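Local coordinates for protein branched-chain amino acid aminotransferase (PDB 5CE8) that is a pyridoxal 5'-phosphate-dependent class-IV aminotransferase that probably transfers amino groups between branched-chain amino acids and 2-oxoglutarate, at residues Val42-Ala48 / Leu102-Ala108. Residues are numbered along the deposited sequence; the frame is centred on the assembly and turned at random.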
ATOM      1  N   VAL A  42      11.687   1.744  26.638  1.00 18.50           N
ATOM      2  CA  VAL A  42      11.113   3.070  26.391  1.00 23.47           C
ATOM      3  C   VAL A  42      11.997   4.164  26.988  1.00 25.96           C
ATOM      4  O   VAL A  42      12.760   3.918  27.969  1.00 24.36           O
ATOM      5  CB  VAL A  42       9.691   3.163  26.901  1.00 21.87           C
ATOM      6  CG1 VAL A  42       8.883   2.101  26.235  1.00 21.08           C
ATOM      7  CG2 VAL A  42       9.563   3.003  28.380  1.00 20.42           C
ATOM      8  N   PHE A  43      11.804   5.388  26.509  1.00 20.67           N
ATOM      9  CA  PHE A  43      12.541   6.509  27.070  1.00 20.46           C
ATOM     10  C   PHE A  43      11.664   7.758  27.034  1.00 21.20           C
ATOM     11  O   PHE A  43      10.518   7.732  26.518  1.00 20.12           O
ATOM     12  CB  PHE A  43      13.869   6.743  26.364  1.00 19.43           C
ATOM     13  CG  PHE A  43      13.745   7.088  24.905  1.00 20.57           C
ATOM     14  CD1 PHE A  43      13.531   6.088  23.951  1.00 20.67           C
ATOM     15  CD2 PHE A  43      13.837   8.395  24.495  1.00 24.21           C
ATOM     16  CE1 PHE A  43      13.344   6.456  22.601  1.00 20.70           C
ATOM     17  CE2 PHE A  43      13.773   8.773  23.150  1.00 21.05           C
ATOM     18  CZ  PHE A  43      13.510   7.809  22.221  1.00 20.34           C
ATOM     19  N   GLU A  44      12.235   8.821  27.580  1.00 20.62           N
ATOM     20  CA  GLU A  44      11.680  10.180  27.582  1.00 18.55           C
ATOM     21  C   GLU A  44      12.746  11.243  27.411  1.00 19.74           C
ATOM     22  O   GLU A  44      13.962  10.996  27.499  1.00 23.45           O
ATOM     23  CB  GLU A  44      10.952  10.473  28.881  1.00 17.77           C
ATOM     24  CG  GLU A  44       9.491  10.059  28.893  1.00 20.55           C
ATOM     25  CD  GLU A  44       8.664  10.752  27.820  1.00 19.30           C
ATOM     26  OE1 GLU A  44       7.732  10.113  27.315  1.00 20.65           O
ATOM     27  OE2 GLU A  44       9.025  11.890  27.490  1.00 19.46           O
ATOM     28  N   GLY A  45      12.292  12.473  27.220  1.00 18.60           N
ATOM     29  CA  GLY A  45      13.202  13.613  27.094  1.00 21.54           C
ATOM     30  C   GLY A  45      12.500  14.708  27.849  1.00 21.20           C
ATOM     31  O   GLY A  45      11.298  14.900  27.646  1.00 19.00           O
ATOM     32  N   ILE A  46      13.191  15.274  28.831  1.00 18.72           N
ATOM     33  CA  ILE A  46      12.580  16.302  29.663  1.00 20.02           C
ATOM     34  C   ILE A  46      13.588  17.386  29.832  1.00 23.05           C
ATOM     35  O   ILE A  46      14.749  17.091  30.103  1.00 19.75           O
ATOM     36  CB  ILE A  46      12.178  15.817  31.030  1.00 20.65           C
ATOM     37  CG1 ILE A  46      11.308  14.544  30.912  1.00 25.44           C
ATOM     38  CG2 ILE A  46      11.485  16.957  31.799  1.00 18.48           C
ATOM     39  CD1 ILE A  46      11.001  13.796  32.252  1.00 23.24           C
ATOM     40  N   ARG A  47      13.145  18.631  29.701  1.00 24.61           N
ATOM     41  CA  ARG A  47      14.043  19.748  30.015  1.00 26.37           C
ATOM     42  C   ARG A  47      13.773  20.446  31.322  1.00 27.50           C
ATOM     43  O   ARG A  47      12.656  20.481  31.809  1.00 24.32           O
ATOM     44  CB  ARG A  47      14.037  20.782  28.884  1.00 26.90           C
ATOM     45  CG  ARG A  47      14.926  20.398  27.729  1.00 30.46           C
ATOM     46  CD  ARG A  47      14.746  21.319  26.549  1.00 33.52           C
ATOM     47  NE  ARG A  47      15.758  22.281  26.703  1.00 39.57           N
ATOM     48  CZ  ARG A  47      16.666  22.631  25.823  1.00 37.82           C
ATOM     49  NH1 ARG A  47      16.651  22.231  24.547  1.00 34.48           N
ATOM     50  NH2 ARG A  47      17.574  23.497  26.273  1.00 38.90           N
ATOM     51  N   ALA A  48      14.841  21.050  31.855  1.00 27.74           N
ATOM     52  CA  ALA A  48      14.734  21.910  32.992  1.00 25.55           C
ATOM     53  C   ALA A  48      15.380  23.129  32.563  1.00 26.74           C
ATOM     54  O   ALA A  48      16.421  23.080  31.931  1.00 22.29           O
ATOM     55  CB  ALA A  48      15.474  21.339  34.174  1.00 25.58           C
ATOM     56  N   LEU A 102      19.133  21.893  31.479  1.00 24.29           N
ATOM     57  CA  LEU A 102      19.383  20.460  31.397  1.00 25.58           C
ATOM     58  C   LEU A 102      18.417  19.785  30.434  1.00 24.38           C
ATOM     59  O   LEU A 102      17.326  20.294  30.242  1.00 24.05           O
ATOM     60  CB  LEU A 102      19.116  19.812  32.735  1.00 25.71           C
ATOM     61  CG  LEU A 102      19.843  20.281  33.995  1.00 27.95           C
ATOM     62  CD1 LEU A 102      19.313  19.469  35.215  1.00 27.21           C
ATOM     63  CD2 LEU A 102      21.359  20.217  33.788  1.00 25.61           C
ATOM     64  N   TYR A 103      18.886  18.690  29.851  1.00 24.30           N
ATOM     65  CA  TYR A 103      18.076  17.642  29.267  1.00 24.03           C
ATOM     66  C   TYR A 103      18.189  16.439  30.190  1.00 24.25           C
ATOM     67  O   TYR A 103      19.267  15.991  30.553  1.00 29.25           O
ATOM     68  CB  TYR A 103      18.621  17.324  27.903  1.00 28.47           C
ATOM     69  CG  TYR A 103      17.796  16.350  27.126  1.00 25.58           C
ATOM     70  CD1 TYR A 103      18.036  14.983  27.227  1.00 24.44           C
ATOM     71  CD2 TYR A 103      16.793  16.783  26.269  1.00 28.39           C
ATOM     72  CE1 TYR A 103      17.297  14.079  26.512  1.00 26.13           C
ATOM     73  CE2 TYR A 103      16.029  15.869  25.539  1.00 25.91           C
ATOM     74  CZ  TYR A 103      16.330  14.532  25.625  1.00 24.43           C
ATOM     75  OH  TYR A 103      15.545  13.598  24.979  1.00 25.82           O
ATOM     76  N   ILE A 104      17.056  15.952  30.606  1.00 22.30           N
ATOM     77  CA  ILE A 104      16.917  14.794  31.460  1.00 22.88           C
ATOM     78  C   ILE A 104      16.399  13.543  30.628  1.00 21.47           C
ATOM     79  O   ILE A 104      15.367  13.603  29.917  1.00 20.17           O
ATOM     80  CB  ILE A 104      15.912  15.152  32.559  1.00 20.51           C
ATOM     81  CG1 ILE A 104      16.438  16.346  33.450  1.00 24.96           C
ATOM     82  CG2 ILE A 104      15.632  13.962  33.456  1.00 23.22           C
ATOM     83  CD1 ILE A 104      15.283  17.200  33.957  1.00 24.15           C
ATOM     84  N   ARG A 105      17.147  12.463  30.683  1.00 18.07           N
ATOM     85  CA  ARG A 105      16.776  11.230  29.999  1.00 19.42           C
ATOM     86  C   ARG A 105      16.383  10.043  30.916  1.00 19.91           C
ATOM     87  O   ARG A 105      17.306   9.381  31.524  1.00 21.93           O
ATOM     88  CB  ARG A 105      17.975  10.769  29.246  1.00 19.54           C
ATOM     89  CG  ARG A 105      17.778   9.414  28.554  1.00 18.21           C
ATOM     90  CD  ARG A 105      16.598   9.259  27.585  1.00 19.83           C
ATOM     91  NE  ARG A 105      16.461  10.218  26.494  1.00 18.85           N
ATOM     92  CZ  ARG A 105      17.053  10.156  25.310  1.00 20.97           C
ATOM     93  NH1 ARG A 105      17.941   9.217  24.954  1.00 21.47           N
ATOM     94  NH2 ARG A 105      16.773  11.098  24.444  1.00 20.83           N
ATOM     95  N   PRO A 106      15.072   9.796  31.065  1.00 20.20           N
ATOM     96  CA  PRO A 106      14.603   8.567  31.711  1.00 19.97           C
ATOM     97  C   PRO A 106      14.634   7.478  30.678  1.00 21.66           C
ATOM     98  O   PRO A 106      14.113   7.684  29.553  1.00 23.03           O
ATOM     99  CB  PRO A 106      13.170   8.863  32.131  1.00 18.64           C
ATOM    100  CG  PRO A 106      12.997  10.241  31.997  1.00 18.53           C
ATOM    101  CD  PRO A 106      14.050  10.820  31.079  1.00 18.24           C
ATOM    102  N   VAL A 107      15.245   6.341  31.017  1.00 17.90           N
ATOM    103  CA  VAL A 107      15.292   5.229  30.192  1.00 17.69           C
ATOM    104  C   VAL A 107      14.874   3.993  30.971  1.00 21.63           C
ATOM    105  O   VAL A 107      15.395   3.727  32.033  1.00 22.74           O
ATOM    106  CB  VAL A 107      16.610   5.033  29.463  1.00 17.40           C
ATOM    107  CG1 VAL A 107      17.790   4.988  30.361  1.00 17.59           C
ATOM    108  CG2 VAL A 107      16.542   3.823  28.560  1.00 19.39           C
ATOM    109  N   ALA A 108      13.840   3.331  30.483  1.00 17.45           N
ATOM    110  CA  ALA A 108      13.349   2.074  31.000  1.00 20.97           C
ATOM    111  C   ALA A 108      13.742   0.882  30.094  1.00 23.09           C
ATOM    112  O   ALA A 108      13.325   0.838  28.881  1.00 21.40           O
ATOM    113  CB  ALA A 108      11.843   2.088  30.996  1.00 20.25           C
TER
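Arg105 and Phe43 meet where two antiparallel strands pair imperfectly, and they illustrate how a side chain can stand in for a missing backbone donor. At Ile46-Ile104 the pairing is regular: Ile104 N gives a nearly straight bond to Ile46 O (2.6 Å, 170°), and Ile46 N bonds Ile104 O in return. Pro106, lacking an N-H, accepts from Glu44 N through its O but cannot answer Glu44 O. Arg105 does so instead: its chain, bent at chi2 and chi3, folds back and sets NE 2.8 Å from Glu44 O, a weak, bent bond at the guanidinium edge. Phe43 CD2 sits over the centre of one guanidinium face, 3.8 Å from Arg105 CZ, the two planes 52° apart. At another edge, in plane, Arg105 NH2 donates to Tyr103 OH (2.8 Å), fixing the group's rotation. Phe43 also meets the cofactor-binding Tyr167 edge-to-face, its side chain about 5 Å from the bound pyridoxal phosphate.

Tyr103, its ring swung anti to the backbone N (chi1 -174°), leans over the partner strand and brings OH to 3.2 Å from Gly45 CA, over a position with no side chain. On the opposite face, the Ile46 side chain crosses the Pro106 ring at about a right angle, Ile46 CD1 touching Pro106 CG at 4.1 Å, while the Pro106 ring also packs on Glu44 CB. The Glu44 carboxylate leads away to the cofactor-binding residues His63, by hydrogen bond, and Arg66, by salt bridge.

Within the antiparallel sheet, strand 41-50 runs between 102-109 and 55-58, and strand 125-132 flanks 102-109. Helix 60-74 covers the Ile46-Pro106 face; across the Arg105 face, Asn37 and Tyr38 of the second subunit hydrogen-bond to Arg105 NH1.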